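DNA repair protein RAD2 (PDB 4Q0W) cuts single-stranded DNA as a magnesium-binding endonuclease, making the incision required for nucleotide excision repair of damage from UV light, bulky adducts or cross-linking agents. Local coordinates at residues Y204-H209 with Y213-D218; S31-Q36 with F58-K63; S193-F196 with K202-K205. All coordinates share one frame; numbering follows the deposited sequence.

Contact 1. Residues Y204-H209 with Y213-D218; sequences YKNMFH and YVEFYD. With nucleotides of chain C; nucleotides of chain D.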
loop_
_atom_site.group_PDB
_atom_site.type_symbol
_atom_site.label_atom_id
_atom_site.label_comp_id
_atom_site.label_asym_id
_atom_site.label_seq_id
_atom_site.Cartn_x
_atom_site.Cartn_y
_atom_site.Cartn_z
ATOM N N TYR A 204 9.557 21.405 -17.577
ATOM C CA TYR A 204 8.260 21.952 -17.194
ATOM C C TYR A 204 7.177 20.881 -17.254
ATOM O O TYR A 204 6.779 20.432 -18.336
ATOM C CB TYR A 204 7.901 23.166 -18.057
ATOM C CG TYR A 204 8.883 24.318 -17.918
ATOM C CD1 TYR A 204 10.113 24.285 -18.561
ATOM C CD2 TYR A 204 8.578 25.437 -17.143
ATOM C CE1 TYR A 204 11.016 25.330 -18.440
ATOM C CE2 TYR A 204 9.477 26.489 -17.013
ATOM C CZ TYR A 204 10.688 26.429 -17.666
ATOM O OH TYR A 204 11.584 27.459 -17.553
ATOM N N LYS A 205 6.701 20.493 -16.075
ATOM C CA LYS A 205 5.774 19.379 -15.913
ATOM C C LYS A 205 4.351 19.898 -15.650
ATOM O O LYS A 205 4.178 20.962 -15.032
ATOM C CB LYS A 205 6.240 18.487 -14.736
ATOM C CG LYS A 205 5.262 17.378 -14.379
ATOM C CD LYS A 205 5.721 16.466 -13.247
ATOM C CE LYS A 205 4.555 15.581 -12.813
ATOM N NZ LYS A 205 4.937 14.550 -11.796
ATOM N N ASN A 206 3.344 19.154 -16.116
ATOM C CA ASN A 206 1.926 19.514 -15.936
ATOM C C ASN A 206 1.546 20.782 -16.690
ATOM O O ASN A 206 0.651 21.516 -16.273
ATOM C CB ASN A 206 1.555 19.652 -14.446
ATOM C CG ASN A 206 1.643 18.340 -13.698
ATOM O OD1 ASN A 206 1.836 17.281 -14.298
ATOM N ND2 ASN A 206 1.492 18.400 -12.384
ATOM N N MET A 207 2.241 21.035 -17.793
ATOM C CA MET A 207 1.984 22.197 -18.638
ATOM C C MET A 207 0.533 22.242 -19.143
ATOM O O MET A 207 -0.039 23.314 -19.300
ATOM C CB MET A 207 2.944 22.183 -19.829
ATOM C CG MET A 207 2.782 23.342 -20.801
ATOM S SD MET A 207 3.475 24.878 -20.145
ATOM C CE MET A 207 2.666 26.052 -21.226
ATOM N N PHE A 208 -0.068 21.084 -19.392
ATOM C CA PHE A 208 -1.423 21.079 -19.932
ATOM C C PHE A 208 -2.491 20.634 -18.934
ATOM O O PHE A 208 -3.594 20.239 -19.321
ATOM C CB PHE A 208 -1.464 20.325 -21.265
ATOM C CG PHE A 208 -0.472 20.863 -22.253
ATOM C CD1 PHE A 208 -0.753 22.009 -22.980
ATOM C CD2 PHE A 208 0.772 20.278 -22.391
ATOM C CE1 PHE A 208 0.176 22.543 -23.858
ATOM C CE2 PHE A 208 1.708 20.800 -23.272
ATOM C CZ PHE A 208 1.404 21.937 -24.007
ATOM N N HIS A 209 -2.158 20.720 -17.645
ATOM C CA HIS A 209 -3.171 20.668 -16.602
ATOM C C HIS A 209 -3.960 21.974 -16.623
ATOM O O HIS A 209 -3.492 22.979 -17.158
ATOM C CB HIS A 209 -2.530 20.446 -15.229
ATOM C CG HIS A 209 -2.116 19.029 -14.984
ATOM N ND1 HIS A 209 -1.952 18.509 -13.718
ATOM C CD2 HIS A 209 -1.840 18.019 -15.845
ATOM C CE1 HIS A 209 -1.592 17.240 -13.809
ATOM N NE2 HIS A 209 -1.519 16.918 -15.087
ATOM N N TYR A 213 -0.491 27.790 -13.136
ATOM C CA TYR A 213 0.948 27.566 -13.028
ATOM C C TYR A 213 1.395 26.242 -13.665
ATOM O O TYR A 213 0.570 25.386 -13.998
ATOM C CB TYR A 213 1.385 27.623 -11.556
ATOM C CG TYR A 213 0.920 26.441 -10.733
ATOM C CD1 TYR A 213 -0.379 26.378 -10.240
ATOM C CD2 TYR A 213 1.779 25.384 -10.447
ATOM C CE1 TYR A 213 -0.815 25.289 -9.487
ATOM C CE2 TYR A 213 1.351 24.287 -9.691
ATOM C CZ TYR A 213 0.055 24.251 -9.215
ATOM O OH TYR A 213 -0.377 23.180 -8.466
ATOM N N VAL A 214 2.708 26.097 -13.825
ATOM C CA VAL A 214 3.332 24.873 -14.329
ATOM C C VAL A 214 4.451 24.501 -13.344
ATOM O O VAL A 214 5.026 25.392 -12.700
ATOM C CB VAL A 214 3.887 25.096 -15.766
ATOM C CG1 VAL A 214 4.952 26.157 -15.767
ATOM C CG2 VAL A 214 4.432 23.803 -16.377
ATOM N N GLU A 215 4.745 23.210 -13.188
ATOM C CA GLU A 215 5.804 22.788 -12.255
ATOM C C GLU A 215 7.179 22.778 -12.918
ATOM O O GLU A 215 7.418 22.032 -13.882
ATOM C CB GLU A 215 5.504 21.410 -11.663
ATOM C CG GLU A 215 4.202 21.347 -10.883
ATOM C CD GLU A 215 3.949 19.980 -10.285
ATOM O OE1 GLU A 215 4.799 19.078 -10.470
ATOM O OE2 GLU A 215 2.900 19.810 -9.627
ATOM N N PHE A 216 8.082 23.604 -12.408
ATOM C CA PHE A 216 9.430 23.686 -12.959
ATOM C C PHE A 216 10.417 22.837 -12.142
ATOM O O PHE A 216 10.409 22.893 -10.913
ATOM C CB PHE A 216 9.884 25.136 -12.982
ATOM C CG PHE A 216 11.330 25.320 -13.345
ATOM C CD1 PHE A 216 11.752 25.189 -14.658
ATOM C CD2 PHE A 216 12.266 25.645 -12.369
ATOM C CE1 PHE A 216 13.083 25.371 -15.001
ATOM C CE2 PHE A 216 13.599 25.828 -12.700
ATOM C CZ PHE A 216 14.008 25.693 -14.020
ATOM N N TYR A 217 11.251 22.056 -12.828
ATOM C CA TYR A 217 12.256 21.224 -12.162
ATOM C C TYR A 217 13.592 21.453 -12.817
ATOM O O TYR A 217 13.684 21.546 -14.047
ATOM C CB TYR A 217 11.934 19.734 -12.321
ATOM C CG TYR A 217 10.683 19.267 -11.625
ATOM C CD1 TYR A 217 9.429 19.431 -12.209
ATOM C CD2 TYR A 217 10.752 18.641 -10.395
ATOM C CE1 TYR A 217 8.273 18.994 -11.566
ATOM C CE2 TYR A 217 9.603 18.195 -9.746
ATOM C CZ TYR A 217 8.369 18.370 -10.338
ATOM O OH TYR A 217 7.234 17.929 -9.680
ATOM N N ASP A 218 14.649 21.508 -12.021
ATOM C CA ASP A 218 15.964 21.476 -12.639
ATOM C C ASP A 218 16.974 20.581 -11.920
ATOM O O ASP A 218 16.871 20.344 -10.712
ATOM C CB ASP A 218 16.497 22.888 -12.915
ATOM C CG ASP A 218 17.124 23.512 -11.726
ATOM O OD1 ASP A 218 16.401 24.177 -10.964
ATOM O OD2 ASP A 218 18.345 23.348 -11.565
ATOM P P DT C 6 2.956 12.084 -10.622
ATOM O OP1 DT C 6 3.153 13.521 -10.298
ATOM O OP2 DT C 6 3.894 11.053 -10.106
ATOM O "O5'" DT C 6 1.477 11.628 -10.185
ATOM C "C5'" DT C 6 0.311 12.308 -10.653
ATOM C "C4'" DT C 6 -0.953 11.607 -10.176
ATOM O "O4'" DT C 6 -1.122 10.314 -10.822
ATOM C "C3'" DT C 6 -1.051 11.345 -8.670
ATOM O "O3'" DT C 6 -2.235 12.024 -8.237
ATOM C "C2'" DT C 6 -1.112 9.815 -8.531
ATOM C "C1'" DT C 6 -1.665 9.393 -9.891
ATOM N N1 DT C 6 -1.314 8.025 -10.411
ATOM C C2 DT C 6 -2.345 7.199 -10.817
ATOM O O2 DT C 6 -3.521 7.510 -10.746
ATOM N N3 DT C 6 -1.958 5.981 -11.306
ATOM C C4 DT C 6 -0.661 5.509 -11.432
ATOM O O4 DT C 6 -0.429 4.386 -11.886
ATOM C C5 DT C 6 0.379 6.427 -10.998
ATOM C C7 DT C 6 1.828 6.020 -11.089
ATOM C C6 DT C 6 0.011 7.630 -10.517
ATOM P P DA D 16 -7.673 15.207 -13.600
ATOM O OP1 DA D 16 -7.035 15.900 -12.450
ATOM O OP2 DA D 16 -9.135 15.327 -13.818
ATOM O "O5'" DA D 16 -6.952 15.646 -14.960
ATOM C "C5'" DA D 16 -5.533 15.673 -15.046
ATOM C "C4'" DA D 16 -5.107 15.448 -16.483
ATOM O "O4'" DA D 16 -5.457 14.101 -16.890
ATOM C "C3'" DA D 16 -5.792 16.352 -17.510
ATOM O "O3'" DA D 16 -4.903 17.406 -17.904
ATOM C "C2'" DA D 16 -6.161 15.417 -18.676
ATOM C "C1'" DA D 16 -5.438 14.123 -18.300
ATOM N N9 DA D 16 -6.013 12.879 -18.813
ATOM C C8 DA D 16 -7.334 12.533 -18.917
ATOM N N7 DA D 16 -7.529 11.333 -19.418
ATOM C C5 DA D 16 -6.247 10.853 -19.656
ATOM C C6 DA D 16 -5.763 9.635 -20.187
ATOM N N6 DA D 16 -6.557 8.633 -20.583
ATOM N N1 DA D 16 -4.421 9.481 -20.288
ATOM C C2 DA D 16 -3.625 10.484 -19.883
ATOM N N3 DA D 16 -3.967 11.671 -19.374
ATOM C C4 DA D 16 -5.303 11.796 -19.289
HETATM O O HOH W 1 3.766 16.741 -10.005
HETATM O O HOH W 2 0.135 22.548 -13.716
#

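Contact 2. Residues S31-Q36 with F58-K63; sequences SIWIYQ and FRRICK. With nucleotides of chain C; nucleotides of chain D.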
loop_
_atom_site.group_PDB
_atom_site.type_symbol
_atom_site.label_atom_id
_atom_site.label_comp_id
_atom_site.label_asym_id
_atom_site.label_seq_id
_atom_site.Cartn_x
_atom_site.Cartn_y
_atom_site.Cartn_z
ATOM N N SER A 31 5.610 12.973 -27.934
ATOM C CA SER A 31 5.717 11.555 -28.296
ATOM C C SER A 31 4.490 10.686 -27.970
ATOM O O SER A 31 4.217 9.715 -28.679
ATOM C CB SER A 31 6.964 10.945 -27.638
ATOM O OG SER A 31 6.886 11.016 -26.214
ATOM N N ILE A 32 3.761 11.009 -26.905
ATOM C CA ILE A 32 2.603 10.188 -26.537
ATOM C C ILE A 32 1.262 10.936 -26.582
ATOM O O ILE A 32 0.230 10.403 -26.162
ATOM C CB ILE A 32 2.770 9.501 -25.150
ATOM C CG1 ILE A 32 2.789 10.534 -24.026
ATOM C CG2 ILE A 32 4.011 8.624 -25.114
ATOM C CD1 ILE A 32 2.416 9.958 -22.675
ATOM N N TRP A 33 1.274 12.164 -27.089
ATOM C CA TRP A 33 0.046 12.958 -27.184
ATOM C C TRP A 33 -1.073 12.258 -27.975
ATOM O O TRP A 33 -2.227 12.217 -27.531
ATOM C CB TRP A 33 0.336 14.313 -27.836
ATOM C CG TRP A 33 1.055 15.289 -26.954
ATOM C CD1 TRP A 33 1.806 15.012 -25.829
ATOM C CD2 TRP A 33 1.081 16.710 -27.115
ATOM N NE1 TRP A 33 2.298 16.188 -25.295
ATOM C CE2 TRP A 33 1.861 17.240 -26.061
ATOM C CE3 TRP A 33 0.514 17.590 -28.047
ATOM C CZ2 TRP A 33 2.088 18.611 -25.917
ATOM C CZ3 TRP A 33 0.740 18.953 -27.899
ATOM C CH2 TRP A 33 1.529 19.448 -26.846
ATOM N N ILE A 34 -0.742 11.713 -29.142
ATOM C CA ILE A 34 -1.793 11.128 -29.985
ATOM C C ILE A 34 -2.494 9.992 -29.248
ATOM O O ILE A 34 -3.721 10.009 -29.098
ATOM C CB ILE A 34 -1.268 10.637 -31.340
ATOM C CG1 ILE A 34 -0.788 11.811 -32.192
ATOM C CG2 ILE A 34 -2.366 9.897 -32.106
ATOM C CD1 ILE A 34 -0.090 11.372 -33.473
ATOM N N TYR A 35 -1.710 9.028 -28.766
ATOM C CA TYR A 35 -2.264 7.874 -28.067
ATOM C C TYR A 35 -3.068 8.321 -26.865
ATOM O O TYR A 35 -4.118 7.753 -26.559
ATOM C CB TYR A 35 -1.157 6.903 -27.629
ATOM C CG TYR A 35 -1.712 5.569 -27.185
ATOM C CD1 TYR A 35 -2.267 4.686 -28.108
ATOM C CD2 TYR A 35 -1.703 5.194 -25.840
ATOM C CE1 TYR A 35 -2.792 3.460 -27.711
ATOM C CE2 TYR A 35 -2.226 3.970 -25.432
ATOM C CZ TYR A 35 -2.770 3.110 -26.372
ATOM O OH TYR A 35 -3.292 1.899 -25.977
ATOM N N GLN A 36 -2.570 9.356 -26.200
ATOM C CA GLN A 36 -3.214 9.911 -25.022
ATOM C C GLN A 36 -4.588 10.511 -25.342
ATOM O O GLN A 36 -5.555 10.294 -24.609
ATOM C CB GLN A 36 -2.293 10.969 -24.412
ATOM C CG GLN A 36 -2.700 11.486 -23.052
ATOM C CD GLN A 36 -1.587 12.289 -22.394
ATOM O OE1 GLN A 36 -1.678 13.512 -22.271
ATOM N NE2 GLN A 36 -0.530 11.600 -21.968
ATOM N N PHE A 58 -4.436 20.906 -31.463
ATOM C CA PHE A 58 -4.812 22.300 -31.721
ATOM C C PHE A 58 -4.936 23.114 -30.421
ATOM O O PHE A 58 -4.411 24.224 -30.317
ATOM C CB PHE A 58 -6.112 22.385 -32.543
ATOM C CG PHE A 58 -6.509 23.798 -32.922
ATOM C CD1 PHE A 58 -7.298 24.569 -32.075
ATOM C CD2 PHE A 58 -6.107 24.346 -34.139
ATOM C CE1 PHE A 58 -7.666 25.878 -32.430
ATOM C CE2 PHE A 58 -6.470 25.648 -34.496
ATOM C CZ PHE A 58 -7.247 26.408 -33.636
ATOM N N ARG A 59 -5.640 22.555 -29.446
ATOM C CA ARG A 59 -5.850 23.210 -28.162
ATOM C C ARG A 59 -4.541 23.469 -27.397
ATOM O O ARG A 59 -4.363 24.529 -26.772
ATOM C CB ARG A 59 -6.786 22.348 -27.309
ATOM C CG ARG A 59 -7.075 22.909 -25.920
ATOM C CD ARG A 59 -8.058 22.015 -25.165
ATOM N N ARG A 60 -3.629 22.501 -27.428
ATOM C CA ARG A 60 -2.354 22.668 -26.733
ATOM C C ARG A 60 -1.456 23.681 -27.439
ATOM O O ARG A 60 -0.787 24.483 -26.790
ATOM C CB ARG A 60 -1.645 21.317 -26.558
ATOM C CG ARG A 60 -2.379 20.398 -25.599
ATOM C CD ARG A 60 -1.540 19.186 -25.221
ATOM N NE ARG A 60 -2.194 18.378 -24.201
ATOM C CZ ARG A 60 -1.668 17.271 -23.684
ATOM N NH1 ARG A 60 -0.478 16.853 -24.089
ATOM N NH2 ARG A 60 -2.330 16.585 -22.763
ATOM N N ILE A 61 -1.451 23.648 -28.770
ATOM C CA ILE A 61 -0.663 24.603 -29.552
ATOM C C ILE A 61 -1.127 26.031 -29.246
ATOM O O ILE A 61 -0.312 26.946 -29.079
ATOM C CB ILE A 61 -0.806 24.328 -31.063
ATOM C CG1 ILE A 61 -0.015 23.078 -31.458
ATOM C CG2 ILE A 61 -0.344 25.528 -31.896
ATOM C CD1 ILE A 61 -0.372 22.545 -32.859
ATOM N N CYS A 62 -2.439 26.216 -29.164
ATOM C CA CYS A 62 -2.993 27.535 -28.901
ATOM C C CYS A 62 -2.591 28.025 -27.505
ATOM O O CYS A 62 -2.301 29.201 -27.325
ATOM C CB CYS A 62 -4.513 27.517 -29.071
ATOM S SG CYS A 62 -5.028 27.368 -30.820
ATOM N N LYS A 63 -2.564 27.121 -26.527
ATOM C CA LYS A 63 -2.171 27.497 -25.169
ATOM C C LYS A 63 -0.729 28.004 -25.167
ATOM O O LYS A 63 -0.447 29.074 -24.628
ATOM C CB LYS A 63 -2.356 26.326 -24.195
ATOM C CG LYS A 63 -2.035 26.681 -22.730
ATOM C CD LYS A 63 -2.478 25.580 -21.765
ATOM C CE LYS A 63 -2.054 25.883 -20.328
ATOM N NZ LYS A 63 -2.479 24.822 -19.368
ATOM P P DT C 3 1.526 1.766 -23.877
ATOM O "O5'" DT C 3 0.962 3.245 -24.144
ATOM C "C5'" DT C 3 1.778 4.231 -24.778
ATOM C "C4'" DT C 3 1.879 5.476 -23.919
ATOM O "O4'" DT C 3 0.587 6.097 -23.774
ATOM C "C3'" DT C 3 2.342 5.189 -22.500
ATOM O "O3'" DT C 3 3.727 5.477 -22.419
ATOM C "C2'" DT C 3 1.526 6.110 -21.598
ATOM C "C1'" DT C 3 0.522 6.767 -22.530
ATOM N N1 DT C 3 -0.884 6.659 -22.067
ATOM C C2 DT C 3 -1.498 7.753 -21.498
ATOM O O2 DT C 3 -0.938 8.823 -21.336
ATOM N N3 DT C 3 -2.803 7.549 -21.133
ATOM C C4 DT C 3 -3.522 6.372 -21.273
ATOM O O4 DT C 3 -4.692 6.275 -20.906
ATOM C C5 DT C 3 -2.806 5.269 -21.870
ATOM C C7 DT C 3 -3.485 3.948 -22.078
ATOM C C6 DT C 3 -1.537 5.459 -22.238
ATOM P P DA D 16 -7.673 15.207 -13.600
ATOM O OP1 DA D 16 -7.035 15.900 -12.450
ATOM O OP2 DA D 16 -9.135 15.327 -13.818
ATOM O "O5'" DA D 16 -6.952 15.646 -14.960
ATOM C "C5'" DA D 16 -5.533 15.673 -15.046
ATOM C "C4'" DA D 16 -5.107 15.448 -16.483
ATOM O "O4'" DA D 16 -5.457 14.101 -16.890
ATOM C "C3'" DA D 16 -5.792 16.352 -17.510
ATOM O "O3'" DA D 16 -4.903 17.406 -17.904
ATOM C "C2'" DA D 16 -6.161 15.417 -18.676
ATOM C "C1'" DA D 16 -5.438 14.123 -18.300
ATOM N N9 DA D 16 -6.013 12.879 -18.813
ATOM C C8 DA D 16 -7.334 12.533 -18.917
ATOM N N7 DA D 16 -7.529 11.333 -19.418
ATOM C C5 DA D 16 -6.247 10.853 -19.656
ATOM C C6 DA D 16 -5.763 9.635 -20.187
ATOM N N6 DA D 16 -6.557 8.633 -20.583
ATOM N N1 DA D 16 -4.421 9.481 -20.288
ATOM C C2 DA D 16 -3.625 10.484 -19.883
ATOM N N3 DA D 16 -3.967 11.671 -19.374
ATOM C C4 DA D 16 -5.303 11.796 -19.289
HETATM O O HOH W 3 0.315 15.011 -22.106
#

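Contact 3. Residues S193-F196 with K202-K205; sequences SDVF and KIYK. With CA (calcium ion), chain E; nucleotides of chain C.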
loop_
_atom_site.group_PDB
_atom_site.type_symbol
_atom_site.label_atom_id
_atom_site.label_comp_id
_atom_site.label_asym_id
_atom_site.label_seq_id
_atom_site.Cartn_x
_atom_site.Cartn_y
_atom_site.Cartn_z
ATOM N N SER A 193 9.709 11.457 -16.626
ATOM C CA SER A 193 10.922 11.580 -15.807
ATOM C C SER A 193 12.212 11.087 -16.464
ATOM O O SER A 193 13.299 11.430 -16.001
ATOM C CB SER A 193 10.740 10.888 -14.453
ATOM O OG SER A 193 10.340 9.530 -14.609
ATOM N N ASP A 194 12.113 10.301 -17.536
ATOM C CA ASP A 194 13.325 9.855 -18.244
ATOM C C ASP A 194 14.201 11.005 -18.717
ATOM O O ASP A 194 15.414 10.839 -18.885
ATOM C CB ASP A 194 12.957 9.007 -19.460
ATOM C CG ASP A 194 12.625 7.600 -19.087
ATOM O OD1 ASP A 194 13.202 7.104 -18.096
ATOM O OD2 ASP A 194 11.784 6.988 -19.768
ATOM N N VAL A 195 13.586 12.164 -18.957
ATOM C CA VAL A 195 14.321 13.319 -19.483
ATOM C C VAL A 195 15.517 13.724 -18.595
ATOM O O VAL A 195 16.552 14.165 -19.106
ATOM C CB VAL A 195 13.370 14.538 -19.727
ATOM C CG1 VAL A 195 12.774 15.034 -18.405
ATOM C CG2 VAL A 195 14.094 15.653 -20.433
ATOM N N PHE A 196 15.388 13.562 -17.276
ATOM C CA PHE A 196 16.503 13.883 -16.375
ATOM C C PHE A 196 17.674 12.922 -16.621
ATOM O O PHE A 196 18.829 13.345 -16.674
ATOM C CB PHE A 196 16.083 13.782 -14.901
ATOM C CG PHE A 196 15.114 14.865 -14.460
ATOM C CD1 PHE A 196 15.519 16.190 -14.383
ATOM C CD2 PHE A 196 13.812 14.547 -14.114
ATOM C CE1 PHE A 196 14.630 17.181 -13.985
ATOM C CE2 PHE A 196 12.917 15.529 -13.699
ATOM C CZ PHE A 196 13.323 16.841 -13.644
ATOM N N LYS A 202 16.058 21.426 -17.463
ATOM C CA LYS A 202 15.079 22.483 -17.141
ATOM C C LYS A 202 13.691 22.076 -17.619
ATOM O O LYS A 202 13.282 22.392 -18.751
ATOM C CB LYS A 202 15.484 23.835 -17.762
ATOM C CG LYS A 202 16.757 24.447 -17.162
ATOM C CD LYS A 202 17.180 25.705 -17.900
ATOM N N ILE A 203 12.973 21.386 -16.744
ATOM C CA ILE A 203 11.814 20.599 -17.138
ATOM C C ILE A 203 10.539 21.286 -16.681
ATOM O O ILE A 203 10.446 21.697 -15.523
ATOM C CB ILE A 203 11.872 19.196 -16.481
ATOM C CG1 ILE A 203 13.188 18.483 -16.830
ATOM C CG2 ILE A 203 10.652 18.365 -16.862
ATOM C CD1 ILE A 203 13.586 18.544 -18.281
ATOM N N TYR A 204 9.557 21.405 -17.577
ATOM C CA TYR A 204 8.260 21.952 -17.194
ATOM C C TYR A 204 7.177 20.881 -17.254
ATOM O O TYR A 204 6.779 20.432 -18.336
ATOM C CB TYR A 204 7.901 23.166 -18.057
ATOM C CG TYR A 204 8.883 24.318 -17.918
ATOM C CD1 TYR A 204 10.113 24.285 -18.561
ATOM C CD2 TYR A 204 8.578 25.437 -17.143
ATOM C CE1 TYR A 204 11.016 25.330 -18.440
ATOM C CE2 TYR A 204 9.477 26.489 -17.013
ATOM C CZ TYR A 204 10.688 26.429 -17.666
ATOM O OH TYR A 204 11.584 27.459 -17.553
ATOM N N LYS A 205 6.701 20.493 -16.075
ATOM C CA LYS A 205 5.774 19.379 -15.913
ATOM C C LYS A 205 4.351 19.898 -15.650
ATOM O O LYS A 205 4.178 20.962 -15.032
ATOM C CB LYS A 205 6.240 18.487 -14.736
ATOM C CG LYS A 205 5.262 17.378 -14.379
ATOM C CD LYS A 205 5.721 16.466 -13.247
ATOM C CE LYS A 205 4.555 15.581 -12.813
ATOM N NZ LYS A 205 4.937 14.550 -11.796
HETATM CA CA CA E . 10.763 7.286 -22.016
ATOM P P DA C 5 6.275 8.913 -15.730
ATOM O OP1 DA C 5 7.392 9.898 -15.593
ATOM O OP2 DA C 5 6.478 7.492 -15.326
ATOM O "O5'" DA C 5 4.962 9.417 -14.951
ATOM C "C5'" DA C 5 4.393 10.698 -15.299
ATOM C "C4'" DA C 5 3.226 11.044 -14.397
ATOM O "O4'" DA C 5 2.086 10.219 -14.743
ATOM C "C3'" DA C 5 3.461 10.847 -12.900
ATOM O "O3'" DA C 5 2.948 11.996 -12.232
ATOM C "C2'" DA C 5 2.681 9.567 -12.565
ATOM C "C1'" DA C 5 1.544 9.610 -13.586
ATOM N N9 DA C 5 1.014 8.325 -14.049
ATOM C C8 DA C 5 1.724 7.247 -14.525
ATOM N N7 DA C 5 0.961 6.241 -14.898
ATOM C C5 DA C 5 -0.337 6.694 -14.666
ATOM C C6 DA C 5 -1.604 6.095 -14.850
ATOM N N6 DA C 5 -1.766 4.858 -15.344
ATOM N N1 DA C 5 -2.697 6.822 -14.513
ATOM C C2 DA C 5 -2.530 8.059 -14.029
ATOM N N3 DA C 5 -1.392 8.723 -13.807
ATOM C C4 DA C 5 -0.322 7.977 -14.147
ATOM P P DT C 6 2.956 12.084 -10.622
ATOM O OP1 DT C 6 3.153 13.521 -10.298
ATOM O OP2 DT C 6 3.894 11.053 -10.106
ATOM O "O5'" DT C 6 1.477 11.628 -10.185
ATOM C "C5'" DT C 6 0.311 12.308 -10.653
ATOM C "C4'" DT C 6 -0.953 11.607 -10.176
ATOM O "O4'" DT C 6 -1.122 10.314 -10.822
ATOM C "C3'" DT C 6 -1.051 11.345 -8.670
ATOM O "O3'" DT C 6 -2.235 12.024 -8.237
ATOM C "C2'" DT C 6 -1.112 9.815 -8.531
ATOM C "C1'" DT C 6 -1.665 9.393 -9.891
ATOM N N1 DT C 6 -1.314 8.025 -10.411
ATOM C C2 DT C 6 -2.345 7.199 -10.817
ATOM O O2 DT C 6 -3.521 7.510 -10.746
ATOM N N3 DT C 6 -1.958 5.981 -11.306
ATOM C C4 DT C 6 -0.661 5.509 -11.432
ATOM O O4 DT C 6 -0.429 4.386 -11.886
ATOM C C5 DT C 6 0.379 6.427 -10.998
ATOM C C7 DT C 6 1.828 6.020 -11.089
ATOM C C6 DT C 6 0.011 7.630 -10.517
HETATM O O HOH W 4 8.690 6.375 -21.038
HETATM O O HOH W 5 8.653 7.337 -23.099
#

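Contact 1. Residues Y204-H209 with Y213-D218
Y204 and F216 form a non-hydrogen-bonded antiparallel pair, followed by the hydrogen-bonded pair K205 and E215, in the short beta hairpin of strands 202-205 and 213-218 in the I-domain. K205 N gives E215 O a nearly straight bond (2.8 Å, 174°), and E215 N returns one to K205 O at 3.0 Å. Beyond K205 a type I turn runs from N206 to H209; N206 O and Y213 O, both acceptors, are joined by a water that donates to each. On the face bearing Y204, the flat tyrosine ring receives F216 CD1 over one face, 3.4 Å from Y204 CZ, with the ring planes oblique at 51°. V214 CG1 meets the edge of that ring, while CG2, set anti to the backbone N, reaches M207 SD at 4.0 Å; a branched valine can thus fill two sites. On the other face K205 runs alongside E215, its CB 3.8 Å from Y217 CE1, and its chain, extended beyond CG, carries NZ to a hydrogen bond with phosphate oxygen OP1 of DT6 in chain C. Y217 OH donates to E215 OE1 at 2.8 Å, on the anti side and 32° out of the carboxylate plane.

Contact 2. Residues S31-Q36 with F58-K63
R60 reaches across from helix 52-66 to cover W33 in the first turn of helix 33-40, a cation-pi contact between two helices of the N-domain. The CA atoms of W33 and R60 are 10.0 Å apart, so the gap is spanned by long side chains rather than by close backbones. The tight part lies over one indole face. The chain of R60, extended from CG to NE, lays its aliphatic stem across the benzene half: CD stands 3.5 Å from the centroid of the six-membered ring in a CH-pi contact. Farther out, CZ lies 4.3 Å from the centroid of the five-membered ring, 12° off its normal. The guanidinium stands upright, its plane 85° from the indole, and its NH1 edge points down, 3.1 Å from W33 CE2. Tryptophan suits this place because one broad ring receives both the stem and the charge; F57, F73 and F208 pack around it.

The looser side faces water and DNA. There R60 NH2 gives Q36 OE1 a longish bond (3.2 Å, 153°), arriving nearly along the C=O axis, and a water accepts from R60 NH1 at 2.8 Å while donating to the same OE1. Q36 OE1 takes these two bonds while NE2 of the same amide turns to the DNA; a glutamine, donor and acceptor in one, suits such a place. Q36 NE2 donates to base oxygen O2 of DT3 in chain C at 2.9 Å, and Q36 CG touches C2 of DA16 in chain D at 3.4 Å.

Contact 3. Residues S193-F196 with K202-K205
V195 and I203 reach toward each other tip to tip, with I203 CD1 lying 3.6 Å from V195 CG1 and equally far from CG2, so that it meets both branches of the valine. F196 comes at the same isoleucine obliquely: F196 CE1 lies 3.4 Å from I203 CG1, and CZ follows at 3.6 Å. A bend at chi2 of I203 (-46°) turns CD1 to the valine while CG1 serves the phenylalanine. All three side chains are buried and apolar, as befits the inside of a beta-alpha-beta unit in this Rossmann-like core, where strand 187-189, the short, weakly bonded helical turn 194-197 and strand 202-205 follow one another. Were F196 an alanine, I203 CG1 would probably lose its aromatic cover and a gap would open beside Y217, which also packs on this ring. The polar start of the same segment faces the active site. D194 OD2 binds the calcium ion at 2.5 Å, together with E173 and two waters. S193 N gives phosphate oxygen OP1 of DA5 in chain C an almost straight hydrogen bond (3.0 Å, 177°). From the strand, K205 NZ adds a hydrogen bond to O3' of DA5 at 3.3 Å.

Along the chain contact 2 comes first, in the N-domain; contact 3 and then contact 1 follow in the I-domain. The latter two have centres about 9 Å apart and share strand 202-205, neighbour of 213-218 in the mixed sheet, where Y217 O accepts from I203 N. Contact 2 lies about 15 Å, centre to centre, from contact 1, and the two meet where F208 packs against W33 and R60 and K63 NZ probably bonds M207 O. Contacts 2 and 3 do not touch, their centres being about 17 Å apart. N-domain helices and I-domain strands thus join in one core, and all three contacts reach the bound DNA.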